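Local coordinates for takeout-like protein 1 (Epiphyas postvittana, PDB 4G0S) that binds myristic acid in its interior and probably carries fatty acids or other small hydrophobic ligands, at residues Asp86-Ala91 / Asn120-Leu125; Met114-Lys119 / Ala156-Thr161; His34-Met39 / Lys206-Lys211. All blocks are in the same frame, centred on the assembly; numbering follows the deposited sequence.

Contact 1 of 3, residues Asp86-Ala91 / Asn120-Leu125; sequences DFHLDA and NIHIHL. With MYR (myristic acid), chain D.
Asp86 turns its carboxylate to the ring edge of His124, its pair partner on the same face; OD1 of Asp86 and ND1 of His124 are modelled 2.5 Å apart, a bent, weak bond whose length is doubtful. Phe87 pairs with Ile123 through the backbone, Ile123 N giving to Phe87 O at 3.1 Å, and CB of Ile123 sits over one face of the phenyl ring, 3.9 Å from its centroid. CG of Phe87 lies between its backbone N and carbonyl carbon (chi1 67°), which stands the ring beside Ile123. His88 and His122 form an offset stack, centroids 4.3 Å apart and planes at 2°; the shift brings His88 CB over the centre of the His122 ring. His88 ND1 is bonded to Asp72 on the neighbouring strand 54-77, while Asn120 OD1 takes a weak bond from His122 NE2. Leu89 lays CD2 alongside Ile121 CG2 at 3.9 Å, and Ile121 puts CD1 3.4 Å from C4 of the myristic acid. The strand pair is thus two-faced: histidine contacts with Asp86, Asp72 and Asn120 make one side probably sensitive to ring protonation, while Phe87, Leu89, Ile121 and Ile123 give the apolar wall beside the lipid.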
loop_
_atom_site.group_PDB
_atom_site.type_symbol
_atom_site.label_atom_id
_atom_site.label_comp_id
_atom_site.label_asym_id
_atom_site.label_seq_id
_atom_site.Cartn_x
_atom_site.Cartn_y
_atom_site.Cartn_z
ATOM N N ASP A 86 10.723 0.952 -5.731
ATOM C CA ASP A 86 10.159 2.310 -5.843
ATOM C C ASP A 86 9.062 2.394 -6.901
ATOM O O ASP A 86 9.224 1.875 -8.025
ATOM C CB ASP A 86 11.255 3.350 -6.118
ATOM C CG ASP A 86 12.113 3.601 -4.907
ATOM O OD1 ASP A 86 11.560 3.835 -3.810
ATOM O OD2 ASP A 86 13.334 3.551 -5.026
ATOM N N PHE A 87 7.948 3.015 -6.520
ATOM C CA PHE A 87 6.810 3.197 -7.408
ATOM C C PHE A 87 6.009 4.423 -7.019
ATOM O O PHE A 87 6.428 5.157 -6.125
ATOM C CB PHE A 87 5.939 1.923 -7.532
ATOM C CG PHE A 87 5.193 1.517 -6.270
ATOM C CD1 PHE A 87 3.824 1.716 -6.160
ATOM C CD2 PHE A 87 5.838 0.846 -5.248
ATOM C CE1 PHE A 87 3.120 1.297 -5.028
ATOM C CE2 PHE A 87 5.144 0.431 -4.101
ATOM C CZ PHE A 87 3.779 0.665 -3.991
ATOM N N HIS A 88 4.904 4.654 -7.726
ATOM C CA HIS A 88 3.958 5.738 -7.440
ATOM C C HIS A 88 2.674 5.525 -8.166
ATOM O O HIS A 88 2.617 4.752 -9.143
ATOM C CB HIS A 88 4.532 7.140 -7.700
ATOM C CG HIS A 88 4.741 7.493 -9.176
ATOM N ND1 HIS A 88 5.820 7.077 -9.886
ATOM C CD2 HIS A 88 3.978 8.271 -10.053
ATOM C CE1 HIS A 88 5.746 7.555 -11.140
ATOM N NE2 HIS A 88 4.621 8.280 -11.243
ATOM N N LEU A 89 1.623 6.226 -7.718
ATOM C CA LEU A 89 0.245 5.998 -8.221
ATOM C C LEU A 89 -0.637 7.110 -7.709
ATOM O O LEU A 89 -0.261 7.776 -6.744
ATOM C CB LEU A 89 -0.303 4.651 -7.710
ATOM C CG LEU A 89 -0.489 4.448 -6.163
ATOM C CD1 LEU A 89 -1.583 3.425 -5.892
ATOM C CD2 LEU A 89 0.771 4.029 -5.435
ATOM N N ASP A 90 -1.787 7.331 -8.355
ATOM C CA ASP A 90 -2.862 8.063 -7.714
ATOM C C ASP A 90 -3.753 6.987 -7.090
ATOM O O ASP A 90 -4.195 6.085 -7.792
ATOM C CB ASP A 90 -3.739 8.942 -8.640
ATOM C CG ASP A 90 -3.103 9.290 -9.997
ATOM O OD1 ASP A 90 -1.896 9.049 -10.274
ATOM O OD2 ASP A 90 -3.880 9.843 -10.815
ATOM N N ALA A 91 -4.025 7.097 -5.789
ATOM C CA ALA A 91 -4.901 6.161 -5.100
ATOM C C ALA A 91 -6.161 6.775 -4.486
ATOM O O ALA A 91 -6.279 8.015 -4.267
ATOM C CB ALA A 91 -4.121 5.394 -4.044
ATOM N N ASN A 120 -0.252 11.321 -6.825
ATOM C CA ASN A 120 1.177 11.091 -6.989
ATOM C C ASN A 120 1.826 10.604 -5.658
ATOM O O ASN A 120 2.788 11.197 -5.176
ATOM C CB ASN A 120 1.840 12.368 -7.541
ATOM C CG ASN A 120 3.251 12.153 -8.006
ATOM O OD1 ASN A 120 3.706 11.019 -8.098
ATOM N ND2 ASN A 120 3.976 13.252 -8.299
ATOM N N ILE A 121 1.282 9.545 -5.059
ATOM C CA ILE A 121 1.947 8.991 -3.866
ATOM C C ILE A 121 3.145 8.126 -4.180
ATOM O O ILE A 121 3.048 7.109 -4.880
ATOM C CB ILE A 121 1.003 8.336 -2.801
ATOM C CG1 ILE A 121 1.825 7.888 -1.569
ATOM C CG2 ILE A 121 0.121 7.229 -3.385
ATOM C CD1 ILE A 121 0.996 7.413 -0.375
ATOM N N HIS A 122 4.289 8.519 -3.630
ATOM C CA HIS A 122 5.514 7.770 -3.860
ATOM C C HIS A 122 5.783 6.859 -2.711
ATOM O O HIS A 122 5.515 7.184 -1.548
ATOM C CB HIS A 122 6.689 8.704 -4.190
ATOM C CG HIS A 122 6.662 9.205 -5.623
ATOM N ND1 HIS A 122 7.625 8.887 -6.537
ATOM C CD2 HIS A 122 5.724 9.970 -6.299
ATOM C CE1 HIS A 122 7.320 9.427 -7.712
ATOM N NE2 HIS A 122 6.159 10.099 -7.574
ATOM N N ILE A 123 6.283 5.676 -3.037
ATOM C CA ILE A 123 6.495 4.630 -2.044
ATOM C C ILE A 123 7.892 4.135 -2.235
ATOM O O ILE A 123 8.394 4.004 -3.392
ATOM C CB ILE A 123 5.547 3.435 -2.238
ATOM C CG1 ILE A 123 4.085 3.881 -2.428
ATOM C CG2 ILE A 123 5.631 2.462 -1.069
ATOM C CD1 ILE A 123 3.390 4.184 -1.137
ATOM N N HIS A 124 8.535 3.887 -1.101
ATOM C CA HIS A 124 9.818 3.221 -1.085
ATOM C C HIS A 124 9.684 1.991 -0.255
ATOM O O HIS A 124 9.545 2.087 0.955
ATOM C CB HIS A 124 10.904 4.136 -0.544
ATOM C CG HIS A 124 12.279 3.550 -0.663
ATOM N ND1 HIS A 124 13.036 3.693 -1.786
ATOM C CD2 HIS A 124 13.015 2.768 0.223
ATOM C CE1 HIS A 124 14.201 3.033 -1.612
ATOM N NE2 HIS A 124 14.171 2.442 -0.389
ATOM N N LEU A 125 9.628 0.831 -0.923
ATOM C CA LEU A 125 9.480 -0.461 -0.251
ATOM C C LEU A 125 10.790 -1.260 -0.260
ATOM O O LEU A 125 11.399 -1.463 -1.323
ATOM C CB LEU A 125 8.343 -1.282 -0.869
ATOM C CG LEU A 125 8.152 -2.701 -0.320
ATOM C CD1 LEU A 125 7.478 -2.686 1.041
ATOM C CD2 LEU A 125 7.368 -3.539 -1.324
HETATM C C1 MYR D . -0.800 3.252 -0.428
HETATM O O1 MYR D . -0.728 4.171 -1.268
HETATM O O2 MYR D . -0.521 2.081 -0.790
HETATM C C2 MYR D . -1.198 3.545 1.028
HETATM C C3 MYR D . -1.917 4.878 1.340
HETATM C C4 MYR D . -1.052 5.989 1.946
HETATM C C5 MYR D . -1.671 6.795 3.108
HETATM C C6 MYR D . -2.291 8.153 2.736
HETATM C C7 MYR D . -2.022 9.229 3.776
HETATM C C8 MYR D . -3.040 10.362 3.790
HETATM C C9 MYR D . -3.465 10.738 5.215
HETATM C C10 MYR D . -4.625 9.887 5.715
HETATM C C11 MYR D . -4.838 9.985 7.225
HETATM C C12 MYR D . -6.307 9.913 7.599
HETATM C C13 MYR D . -6.619 11.069 8.566
HETATM C C14 MYR D . -8.099 11.278 8.798
#

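Contact 2 of 3, residues Met114-Lys119 / Ala156-Thr161. With MYR (myristic acid), chain D.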
loop_
_atom_site.group_PDB
_atom_site.type_symbol
_atom_site.label_atom_id
_atom_site.label_comp_id
_atom_site.label_asym_id
_atom_site.label_seq_id
_atom_site.Cartn_x
_atom_site.Cartn_y
_atom_site.Cartn_z
ATOM N N MET A 114 -15.590 7.850 4.437
ATOM C CA MET A 114 -14.395 8.567 4.012
ATOM C C MET A 114 -14.130 8.225 2.556
ATOM O O MET A 114 -14.361 7.115 2.120
ATOM C CB MET A 114 -13.193 8.070 4.823
ATOM C CG MET A 114 -11.891 8.726 4.430
ATOM S SD MET A 114 -10.590 8.428 5.612
ATOM C CE MET A 114 -9.741 7.045 4.855
ATOM N N LYS A 115 -13.635 9.203 1.821
ATOM C CA LYS A 115 -12.995 9.012 0.514
ATOM C C LYS A 115 -11.775 9.905 0.519
ATOM O O LYS A 115 -11.923 11.130 0.481
ATOM C CB LYS A 115 -13.919 9.463 -0.644
ATOM C CG LYS A 115 -13.234 9.274 -1.992
ATOM C CD LYS A 115 -14.142 9.383 -3.204
ATOM C CE LYS A 115 -13.243 9.430 -4.443
ATOM N NZ LYS A 115 -14.073 9.816 -5.615
ATOM N N LEU A 116 -10.570 9.318 0.604
ATOM C CA LEU A 116 -9.336 10.116 0.456
ATOM C C LEU A 116 -8.898 9.924 -0.945
ATOM O O LEU A 116 -8.938 8.816 -1.429
ATOM C CB LEU A 116 -8.173 9.550 1.268
ATOM C CG LEU A 116 -7.717 9.760 2.675
ATOM C CD1 LEU A 116 -6.580 8.777 2.812
ATOM C CD2 LEU A 116 -7.260 11.212 2.876
ATOM N N LYS A 117 -8.387 10.969 -1.573
ATOM C CA LYS A 117 -7.796 10.836 -2.911
ATOM C C LYS A 117 -6.368 11.270 -2.822
ATOM O O LYS A 117 -6.090 12.430 -2.476
ATOM C CB LYS A 117 -8.480 11.786 -3.887
ATOM C CG LYS A 117 -9.605 11.195 -4.664
ATOM C CD LYS A 117 -9.666 11.890 -6.025
ATOM C CE LYS A 117 -11.094 12.227 -6.444
ATOM N NZ LYS A 117 -11.151 13.333 -7.466
ATOM N N LEU A 118 -5.468 10.355 -3.161
ATOM C CA LEU A 118 -4.037 10.605 -3.147
ATOM C C LEU A 118 -3.499 10.871 -4.548
ATOM O O LEU A 118 -3.800 10.138 -5.480
ATOM C CB LEU A 118 -3.312 9.434 -2.498
ATOM C CG LEU A 118 -3.780 9.162 -1.066
ATOM C CD1 LEU A 118 -3.029 7.962 -0.518
ATOM C CD2 LEU A 118 -3.583 10.406 -0.190
ATOM N N LYS A 119 -2.707 11.927 -4.687
ATOM C CA LYS A 119 -2.269 12.386 -6.015
ATOM C C LYS A 119 -0.752 12.284 -6.064
ATOM O O LYS A 119 -0.060 13.006 -5.390
ATOM C CB LYS A 119 -2.802 13.817 -6.286
ATOM C CG LYS A 119 -2.565 14.380 -7.675
ATOM C CD LYS A 119 -3.642 13.993 -8.686
ATOM C CE LYS A 119 -3.197 14.406 -10.091
ATOM N NZ LYS A 119 -2.127 13.461 -10.537
ATOM N N ALA A 156 -3.465 15.609 -1.474
ATOM C CA ALA A 156 -4.348 14.706 -0.744
ATOM C C ALA A 156 -5.671 15.440 -0.476
ATOM O O ALA A 156 -5.663 16.562 0.028
ATOM C CB ALA A 156 -3.675 14.293 0.554
ATOM N N GLN A 157 -6.801 14.844 -0.857
ATOM C CA GLN A 157 -8.127 15.445 -0.571
ATOM C C GLN A 157 -8.880 14.584 0.438
ATOM O O GLN A 157 -8.685 13.375 0.484
ATOM C CB GLN A 157 -8.975 15.703 -1.826
ATOM C CG GLN A 157 -8.146 16.077 -3.041
ATOM C CD GLN A 157 -8.920 16.865 -4.094
ATOM O OE1 GLN A 157 -10.072 16.545 -4.417
ATOM N NE2 GLN A 157 -8.263 17.887 -4.670
ATOM N N PHE A 158 -9.720 15.220 1.244
ATOM C CA PHE A 158 -10.437 14.532 2.316
ATOM C C PHE A 158 -11.959 14.619 2.119
ATOM O O PHE A 158 -12.530 15.722 2.023
ATOM C CB PHE A 158 -10.025 15.121 3.677
ATOM C CG PHE A 158 -8.530 15.007 3.961
ATOM C CD1 PHE A 158 -8.034 13.947 4.694
ATOM C CD2 PHE A 158 -7.624 15.942 3.440
ATOM C CE1 PHE A 158 -6.675 13.823 4.928
ATOM C CE2 PHE A 158 -6.267 15.833 3.678
ATOM C CZ PHE A 158 -5.795 14.775 4.417
ATOM N N GLY A 159 -12.614 13.470 2.061
ATOM C CA GLY A 159 -14.079 13.465 2.065
ATOM C C GLY A 159 -14.518 12.702 3.296
ATOM O O GLY A 159 -14.111 11.578 3.498
ATOM N N LEU A 160 -15.291 13.337 4.154
ATOM C CA LEU A 160 -15.686 12.697 5.386
ATOM C C LEU A 160 -17.084 13.108 5.633
ATOM O O LEU A 160 -17.343 14.309 5.784
ATOM C CB LEU A 160 -14.836 13.164 6.581
ATOM C CG LEU A 160 -13.333 12.880 6.635
ATOM C CD1 LEU A 160 -12.744 13.697 7.758
ATOM C CD2 LEU A 160 -13.004 11.404 6.819
ATOM N N THR A 161 -17.976 12.118 5.700
ATOM C CA THR A 161 -19.387 12.397 5.937
ATOM C C THR A 161 -19.718 12.278 7.449
ATOM O O THR A 161 -18.963 11.676 8.239
ATOM C CB THR A 161 -20.313 11.560 5.015
ATOM O OG1 THR A 161 -20.192 10.182 5.345
ATOM C CG2 THR A 161 -19.925 11.746 3.546
HETATM C C1 MYR D . -0.800 3.252 -0.428
HETATM O O1 MYR D . -0.728 4.171 -1.268
HETATM O O2 MYR D . -0.521 2.081 -0.790
HETATM C C2 MYR D . -1.198 3.545 1.028
HETATM C C3 MYR D . -1.917 4.878 1.340
HETATM C C4 MYR D . -1.052 5.989 1.946
HETATM C C5 MYR D . -1.671 6.795 3.108
HETATM C C6 MYR D . -2.291 8.153 2.736
HETATM C C7 MYR D . -2.022 9.229 3.776
HETATM C C8 MYR D . -3.040 10.362 3.790
HETATM C C9 MYR D . -3.465 10.738 5.215
HETATM C C10 MYR D . -4.625 9.887 5.715
HETATM C C11 MYR D . -4.838 9.985 7.225
HETATM C C12 MYR D . -6.307 9.913 7.599
HETATM C C13 MYR D . -6.619 11.069 8.566
HETATM C C14 MYR D . -8.099 11.278 8.798
#
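The Phe158 ring meets Leu116 through a single methyl, CD2, which comes in obliquely, 3.4 Å from both CD1 and CE1 of the ring. C9 of the myristic acid also approaches this ring obliquely, so the phenyl group borders both a protein side chain and the lipid tail. With CG anti to its carbonyl carbon (chi1 -88°), Leu116 splits its branches: CD2 goes to Phe158 and CD1 to the chain of the ligand, 3.7 Å from C10. The other flat group, the amide of Gln157, lies on the reverse side of the sheet with Lys115 and Lys117, where contact is looser.

Leu118 divides its branches in the same way: CD1 comes within 3.3 Å of C6 of the myristic acid while CD2 rests against Ala156 CB. Met114 and Leu160 form a separate apolar pair on that face, Met114 CG running beside Leu160 CD2 at 3.8 Å. Beneath these side chains the backbones form a regular antiparallel pair: Lys115 N to Gly159 O and Gly159 N to Lys115 O, both 2.9 Å. Lys117 and Gln157 also exchange two bonds, Lys117 N to Gln157 O at 3.2 Å and Gln157 N to Lys117 O at 3.0 Å.

The alternation of apolar and polar residues makes one face a wall of the lipid pocket and leaves the lysines outside. Strand 113-133 continues the sheet into strand 82-100, through backbone bonds of Met114, Leu116 and Leu118 to Gly95, Val93 and Ala91. Along the outer edge of strand 155-160, Phe158 N bonds to Asn179 OD1 of helix 168-180, whose Leu178 touches Phe158 and Leu160; Trp182 and Val185 of helix 182-189 also pack on Phe158.

Contact 3 of 3, residues His34-Met39 / Lys206-Lys211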
loop_
_atom_site.group_PDB
_atom_site.type_symbol
_atom_site.label_atom_id
_atom_site.label_comp_id
_atom_site.label_asym_id
_atom_site.label_seq_id
_atom_site.Cartn_x
_atom_site.Cartn_y
_atom_site.Cartn_z
ATOM N N HIS A 34 -1.825 -19.178 -6.291
ATOM C CA HIS A 34 -0.666 -18.659 -5.605
ATOM C C HIS A 34 -1.313 -18.013 -4.396
ATOM O O HIS A 34 -2.401 -18.439 -4.006
ATOM C CB HIS A 34 0.111 -17.791 -6.584
ATOM C CG HIS A 34 0.316 -18.489 -7.923
ATOM N ND1 HIS A 34 1.408 -19.259 -8.191
ATOM C CD2 HIS A 34 -0.529 -18.626 -9.021
ATOM C CE1 HIS A 34 1.286 -19.815 -9.427
ATOM N NE2 HIS A 34 0.114 -19.421 -9.941
ATOM N N GLY A 35 -0.740 -17.033 -3.737
ATOM C CA GLY A 35 -1.501 -16.542 -2.571
ATOM C C GLY A 35 -2.250 -15.255 -2.837
ATOM O O GLY A 35 -2.478 -14.455 -1.913
ATOM N N VAL A 36 -2.611 -15.028 -4.108
ATOM C CA VAL A 36 -2.788 -13.643 -4.548
ATOM C C VAL A 36 -4.266 -13.246 -4.639
ATOM O O VAL A 36 -4.925 -13.651 -5.589
ATOM C CB VAL A 36 -1.972 -13.363 -5.841
ATOM C CG1 VAL A 36 -2.122 -11.919 -6.330
ATOM C CG2 VAL A 36 -0.505 -13.683 -5.602
ATOM N N GLU A 37 -4.765 -12.478 -3.637
ATOM C CA GLU A 37 -6.074 -11.817 -3.749
ATOM C C GLU A 37 -6.080 -10.698 -4.770
ATOM O O GLU A 37 -5.045 -10.287 -5.314
ATOM C CB GLU A 37 -6.657 -11.200 -2.458
ATOM C CG GLU A 37 -6.000 -11.473 -1.142
ATOM C CD GLU A 37 -5.776 -10.149 -0.465
ATOM O OE1 GLU A 37 -5.009 -10.055 0.522
ATOM O OE2 GLU A 37 -6.380 -9.190 -0.969
ATOM N N VAL A 38 -7.302 -10.254 -5.035
ATOM C CA VAL A 38 -7.555 -9.079 -5.785
ATOM C C VAL A 38 -6.869 -7.976 -4.985
ATOM O O VAL A 38 -7.112 -7.813 -3.788
ATOM C CB VAL A 38 -9.074 -8.827 -5.933
ATOM C CG1 VAL A 38 -9.348 -7.465 -6.561
ATOM C CG2 VAL A 38 -9.717 -9.921 -6.782
ATOM N N MET A 39 -5.978 -7.250 -5.652
ATOM C CA MET A 39 -5.305 -6.138 -5.026
ATOM C C MET A 39 -5.721 -4.779 -5.542
ATOM O O MET A 39 -5.139 -3.736 -5.167
ATOM C CB MET A 39 -3.832 -6.368 -5.117
ATOM C CG MET A 39 -3.474 -7.609 -4.332
ATOM S SD MET A 39 -1.744 -7.461 -4.060
ATOM C CE MET A 39 -1.258 -8.704 -5.242
ATOM N N LYS A 206 4.590 -12.279 -1.015
ATOM C CA LYS A 206 5.219 -13.356 -0.244
ATOM C C LYS A 206 4.619 -14.726 -0.577
ATOM O O LYS A 206 5.329 -15.739 -0.636
ATOM C CB LYS A 206 5.084 -12.993 1.234
ATOM C CG LYS A 206 5.271 -14.071 2.277
ATOM C CD LYS A 206 5.454 -13.357 3.617
ATOM C CE LYS A 206 5.414 -14.354 4.792
ATOM N NZ LYS A 206 6.543 -15.349 4.827
ATOM N N HIS A 207 3.316 -14.719 -0.815
ATOM C CA HIS A 207 2.507 -15.902 -1.073
ATOM C C HIS A 207 2.836 -16.435 -2.424
ATOM O O HIS A 207 3.142 -17.637 -2.615
ATOM C CB HIS A 207 1.067 -15.458 -1.042
ATOM C CG HIS A 207 0.423 -15.559 0.323
ATOM N ND1 HIS A 207 -0.876 -15.248 0.532
ATOM C CD2 HIS A 207 0.934 -16.013 1.557
ATOM C CE1 HIS A 207 -1.175 -15.444 1.832
ATOM N NE2 HIS A 207 -0.062 -15.928 2.455
ATOM N N PHE A 208 2.791 -15.513 -3.377
ATOM C CA PHE A 208 3.154 -15.771 -4.757
ATOM C C PHE A 208 4.461 -16.538 -4.796
ATOM O O PHE A 208 4.484 -17.686 -5.182
ATOM C CB PHE A 208 3.272 -14.454 -5.533
ATOM C CG PHE A 208 3.520 -14.664 -6.975
ATOM C CD1 PHE A 208 2.541 -15.241 -7.779
ATOM C CD2 PHE A 208 4.767 -14.385 -7.531
ATOM C CE1 PHE A 208 2.780 -15.514 -9.139
ATOM C CE2 PHE A 208 5.009 -14.631 -8.892
ATOM C CZ PHE A 208 4.008 -15.210 -9.693
ATOM N N LEU A 209 5.526 -15.905 -4.315
ATOM C CA LEU A 209 6.878 -16.452 -4.395
ATOM C C LEU A 209 7.176 -17.616 -3.454
ATOM O O LEU A 209 8.211 -18.238 -3.615
ATOM C CB LEU A 209 7.914 -15.333 -4.161
ATOM C CG LEU A 209 7.749 -14.065 -4.986
ATOM C CD1 LEU A 209 8.372 -12.898 -4.253
ATOM C CD2 LEU A 209 8.299 -14.232 -6.408
ATOM N N ALA A 210 6.330 -17.883 -2.448
ATOM C CA ALA A 210 6.428 -19.147 -1.744
ATOM C C ALA A 210 5.936 -20.286 -2.658
ATOM O O ALA A 210 6.413 -21.428 -2.532
ATOM C CB ALA A 210 5.656 -19.126 -0.410
ATOM N N LYS A 211 5.013 -19.960 -3.574
ATOM C CA LYS A 211 4.364 -20.914 -4.467
ATOM C C LYS A 211 5.178 -21.210 -5.774
ATOM O O LYS A 211 5.254 -22.347 -6.207
ATOM C CB LYS A 211 2.949 -20.389 -4.807
ATOM C CG LYS A 211 1.892 -21.479 -4.954
ATOM C CD LYS A 211 1.915 -22.143 -6.331
ATOM C CE LYS A 211 1.060 -23.405 -6.377
ATOM N NZ LYS A 211 -0.229 -23.259 -5.636
#
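A loop lies against a helix here: residues His34-Val36, between helix 13-27 and strand 42-51, run past the last turns of helix 191-211. The polar tie is His207 ND1 to Gly35 O, 3.0 Å and nearly straight at 166°. The donor lies in the carbonyl plane, on a lone pair, and the oxygen lies in the imidazole plane. A chi2 of -178° turns ND1 away from its own CA and out to the loop. Gly35, having no side chain, lets its CA come to 3.2 Å from His207 CB. Next along the helix, Phe208 sets its ring beside His34, CE1 over one imidazole face with the planes inclined at 47°, and Val36 CG2 touches Phe208 CB at 3.9 Å. Lys211 brings its aliphatic stem across His34, CG 3.9 Å from His34 CA. Were His207 an alanine, Gly35 O would probably lose this donor and the loop beside it would be freer to shift. The helix holds the loop by side chains bonded to its backbone: His207 on Gly35 O, Lys211 NZ on Asp33 O and, just outside this segment, Asn204 on Glu37 N, while Phe208, about 5 Å from a bound myristic acid, supplies the apolar filling.

In the fold
From the N terminus, the loop 34-39 comes first and waits until 206-211 to close contact 3, the widest loop, which encloses both other contacts. Inside it, 86-91 pairs with 120-125 in contact 1, and 114-119 pairs with 156-161 in contact 2; their segments alternate, so these two closures cross. Segments 114-119 and 120-125 are consecutive pieces of strand 113-133, which turns a corner between them. Contacts 1 and 2 touch, Ala91 O and Leu118 N lying 2.7 Å apart in a probable hydrogen bond, and both border the same myristic acid. Contact 3, its centre about 29 Å from that of contact 2, instead joins the loop after helix 13-27 to the end of the long helix 191-211.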